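3-methyladenine DNA glycosylase (Helicobacter pylori, PDB 1PU7) probably excises alkylated bases such as 3-methyladenine from DNA as a base-excision repair glycosylase of the HhH-GPD superfamily. Local coordinates at residues P21-P26 / L195-A200. Sequence-based numbering, arbitrary orientation.
Sequences PAWWWP and LAQLYA. With 39A (6-amino-3,9-dimethyl-9H-purin-3-ium), chain C.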
loop_
_atom_site.group_PDB
_atom_site.type_symbol
_atom_site.label_atom_id
_atom_site.label_comp_id
_atom_site.label_asym_id
_atom_site.label_seq_id
_atom_site.Cartn_x
_atom_site.Cartn_y
_atom_site.Cartn_z
ATOM N N PRO A 21 -10.714 5.364 7.045
ATOM C CA PRO A 21 -9.990 5.122 8.310
ATOM C C PRO A 21 -8.698 5.960 8.393
ATOM O O PRO A 21 -8.300 6.618 7.416
ATOM C CB PRO A 21 -9.681 3.603 8.289
ATOM C CG PRO A 21 -9.824 3.155 6.862
ATOM C CD PRO A 21 -10.671 4.204 6.134
ATOM N N ALA A 22 -8.061 5.946 9.554
ATOM C CA ALA A 22 -6.954 6.846 9.846
ATOM C C ALA A 22 -5.776 6.750 8.857
ATOM O O ALA A 22 -5.193 7.753 8.519
ATOM C CB ALA A 22 -6.454 6.654 11.325
ATOM N N TRP A 23 -5.446 5.550 8.396
ATOM C CA TRP A 23 -4.325 5.377 7.469
ATOM C C TRP A 23 -4.823 5.150 6.048
ATOM O O TRP A 23 -4.070 4.703 5.187
ATOM C CB TRP A 23 -3.457 4.197 7.903
ATOM C CG TRP A 23 -2.529 4.489 9.032
ATOM C CD1 TRP A 23 -2.877 4.810 10.315
ATOM C CD2 TRP A 23 -1.084 4.535 8.984
ATOM N NE1 TRP A 23 -1.745 5.008 11.071
ATOM C CE2 TRP A 23 -0.632 4.843 10.284
ATOM C CE3 TRP A 23 -0.128 4.318 7.977
ATOM C CZ2 TRP A 23 0.744 4.957 10.611
ATOM C CZ3 TRP A 23 1.231 4.430 8.291
ATOM C CH2 TRP A 23 1.652 4.739 9.603
ATOM N N TRP A 24 -6.094 5.474 5.813
ATOM C CA TRP A 24 -6.781 5.285 4.513
ATOM C C TRP A 24 -6.995 3.830 4.094
ATOM O O TRP A 24 -8.128 3.437 3.895
ATOM C CB TRP A 24 -6.140 6.080 3.398
ATOM C CG TRP A 24 -6.772 5.908 2.034
ATOM C CD1 TRP A 24 -7.999 6.370 1.621
ATOM C CD2 TRP A 24 -6.207 5.219 0.910
ATOM N NE1 TRP A 24 -8.210 6.038 0.302
ATOM C CE2 TRP A 24 -7.134 5.315 -0.155
ATOM C CE3 TRP A 24 -4.992 4.552 0.684
ATOM C CZ2 TRP A 24 -6.879 4.788 -1.425
ATOM C CZ3 TRP A 24 -4.737 4.026 -0.567
ATOM C CH2 TRP A 24 -5.691 4.146 -1.617
ATOM N N TRP A 25 -5.918 3.057 3.950
ATOM C CA TRP A 25 -5.997 1.643 3.646
ATOM C C TRP A 25 -6.710 0.930 4.792
ATOM O O TRP A 25 -6.281 1.042 5.930
ATOM C CB TRP A 25 -4.576 1.080 3.540
ATOM C CG TRP A 25 -4.443 -0.151 2.687
ATOM C CD1 TRP A 25 -4.941 -1.412 2.939
ATOM C CD2 TRP A 25 -3.697 -0.247 1.475
ATOM N NE1 TRP A 25 -4.580 -2.274 1.920
ATOM C CE2 TRP A 25 -3.848 -1.577 0.986
ATOM C CE3 TRP A 25 -2.967 0.680 0.705
ATOM C CZ2 TRP A 25 -3.225 -2.026 -0.193
ATOM C CZ3 TRP A 25 -2.386 0.244 -0.521
ATOM C CH2 TRP A 25 -2.499 -1.106 -0.932
ATOM N N PRO A 26 -7.802 0.215 4.507
ATOM C CA PRO A 26 -8.518 -0.550 5.560
ATOM C C PRO A 26 -7.626 -1.605 6.207
ATOM O O PRO A 26 -6.925 -2.323 5.497
ATOM C CB PRO A 26 -9.665 -1.252 4.811
ATOM C CG PRO A 26 -9.794 -0.549 3.470
ATOM C CD PRO A 26 -8.430 0.099 3.166
ATOM N N LEU A 195 4.812 11.032 9.953
ATOM C CA LEU A 195 5.065 11.270 8.547
ATOM C C LEU A 195 4.622 10.059 7.706
ATOM O O LEU A 195 4.094 10.217 6.589
ATOM C CB LEU A 195 6.567 11.582 8.346
ATOM C CG LEU A 195 7.049 11.680 6.894
ATOM C CD1 LEU A 195 6.280 12.743 6.170
ATOM C CD2 LEU A 195 8.560 11.995 6.880
ATOM N N ALA A 196 4.823 8.856 8.242
ATOM C CA ALA A 196 4.395 7.654 7.546
ATOM C C ALA A 196 2.876 7.740 7.324
ATOM O O ALA A 196 2.416 7.489 6.239
ATOM C CB ALA A 196 4.751 6.397 8.351
ATOM N N GLN A 197 2.144 8.112 8.367
ATOM C CA GLN A 197 0.703 8.239 8.310
ATOM C C GLN A 197 0.295 9.359 7.341
ATOM O O GLN A 197 -0.666 9.211 6.588
ATOM C CB GLN A 197 0.085 8.421 9.708
ATOM C CG GLN A 197 -1.451 8.276 9.649
ATOM C CD GLN A 197 -2.176 8.523 10.972
ATOM O OE1 GLN A 197 -1.557 8.555 12.050
ATOM N NE2 GLN A 197 -3.505 8.673 10.893
ATOM N N LEU A 198 1.047 10.461 7.367
ATOM C CA LEU A 198 0.872 11.523 6.394
ATOM C C LEU A 198 0.960 10.991 4.924
ATOM O O LEU A 198 0.074 11.237 4.129
ATOM C CB LEU A 198 1.866 12.657 6.646
ATOM C CG LEU A 198 1.507 13.922 5.871
ATOM C CD1 LEU A 198 1.850 15.130 6.677
ATOM C CD2 LEU A 198 2.283 13.923 4.552
ATOM N N TYR A 199 2.016 10.269 4.578
ATOM C CA TYR A 199 2.148 9.712 3.230
ATOM C C TYR A 199 1.061 8.682 2.940
ATOM O O TYR A 199 0.574 8.566 1.790
ATOM C CB TYR A 199 3.484 8.992 3.109
ATOM C CG TYR A 199 4.715 9.854 3.035
ATOM C CD1 TYR A 199 5.929 9.362 3.500
ATOM C CD2 TYR A 199 4.678 11.134 2.468
ATOM C CE1 TYR A 199 7.082 10.124 3.453
ATOM C CE2 TYR A 199 5.831 11.888 2.362
ATOM C CZ TYR A 199 7.040 11.379 2.875
ATOM O OH TYR A 199 8.208 12.116 2.792
ATOM N N ALA A 200 0.733 7.883 3.952
ATOM C CA ALA A 200 -0.391 6.972 3.837
ATOM C C ALA A 200 -1.642 7.731 3.392
ATOM O O ALA A 200 -2.340 7.276 2.481
ATOM C CB ALA A 200 -0.640 6.233 5.152
HETATM N N6 39A C . -9.812 2.627 -0.245
HETATM C C6 39A C . -9.076 2.330 -1.346
HETATM C C5 39A C . -7.876 1.714 -1.119
HETATM N N7 39A C . -7.223 1.307 0.041
HETATM C C4 39A C . -7.087 1.394 -2.265
HETATM N N9 39A C . -5.989 0.816 -1.841
HETATM C C8 39A C . -6.077 0.762 -0.479
HETATM C C9M 39A C . -4.976 0.372 -2.825
HETATM N N3 39A C . -7.523 1.703 -3.574
HETATM C C3M 39A C . -6.691 1.395 -4.753
HETATM C C2 39A C . -8.714 2.321 -3.708
HETATM N N1 39A C . -9.460 2.620 -2.626
#
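With CG of W23 set anti to its own carbonyl carbon (chi1 -78°) and the Q197 chain extended, CG anti to the backbone N, indole and glutamine side chain cross at about a right angle. They join a type I beta turn, P21 to W24, to helix 195-203 in this HhH-GPD fold. Q197 CG sits over one face of W23, 3.6 Å from the five-membered ring centroid in a CH-pi contact, and the amide, nearly parallel to the indole (11° between planes), lies over its pyrrole side, CD 3.5 Å from W23 NE1. Glutamine suits this place: its methylenes cover the ring while NE2 carries on to A22 O, donating at 3.1 Å from above the carbonyl plane. R201 NH1 also bonds that oxygen, so two donors grip the turn. Small alanines let the six-membered ring approach the helix, A196 CB 3.7 Å from W23 CH2 and A200 CB 3.5 Å from W23 CE3. W24, closing the turn, and W25 line the base pocket: W24 stacks offset and roughly parallel on the bound dimethyladenine, whose C8 edge meets the W25 face in a T-shaped contact. W24 NE1 bonds E208, helping fix the indole's rotation, and W24 CH2 lies 3.2 Å from purine C4.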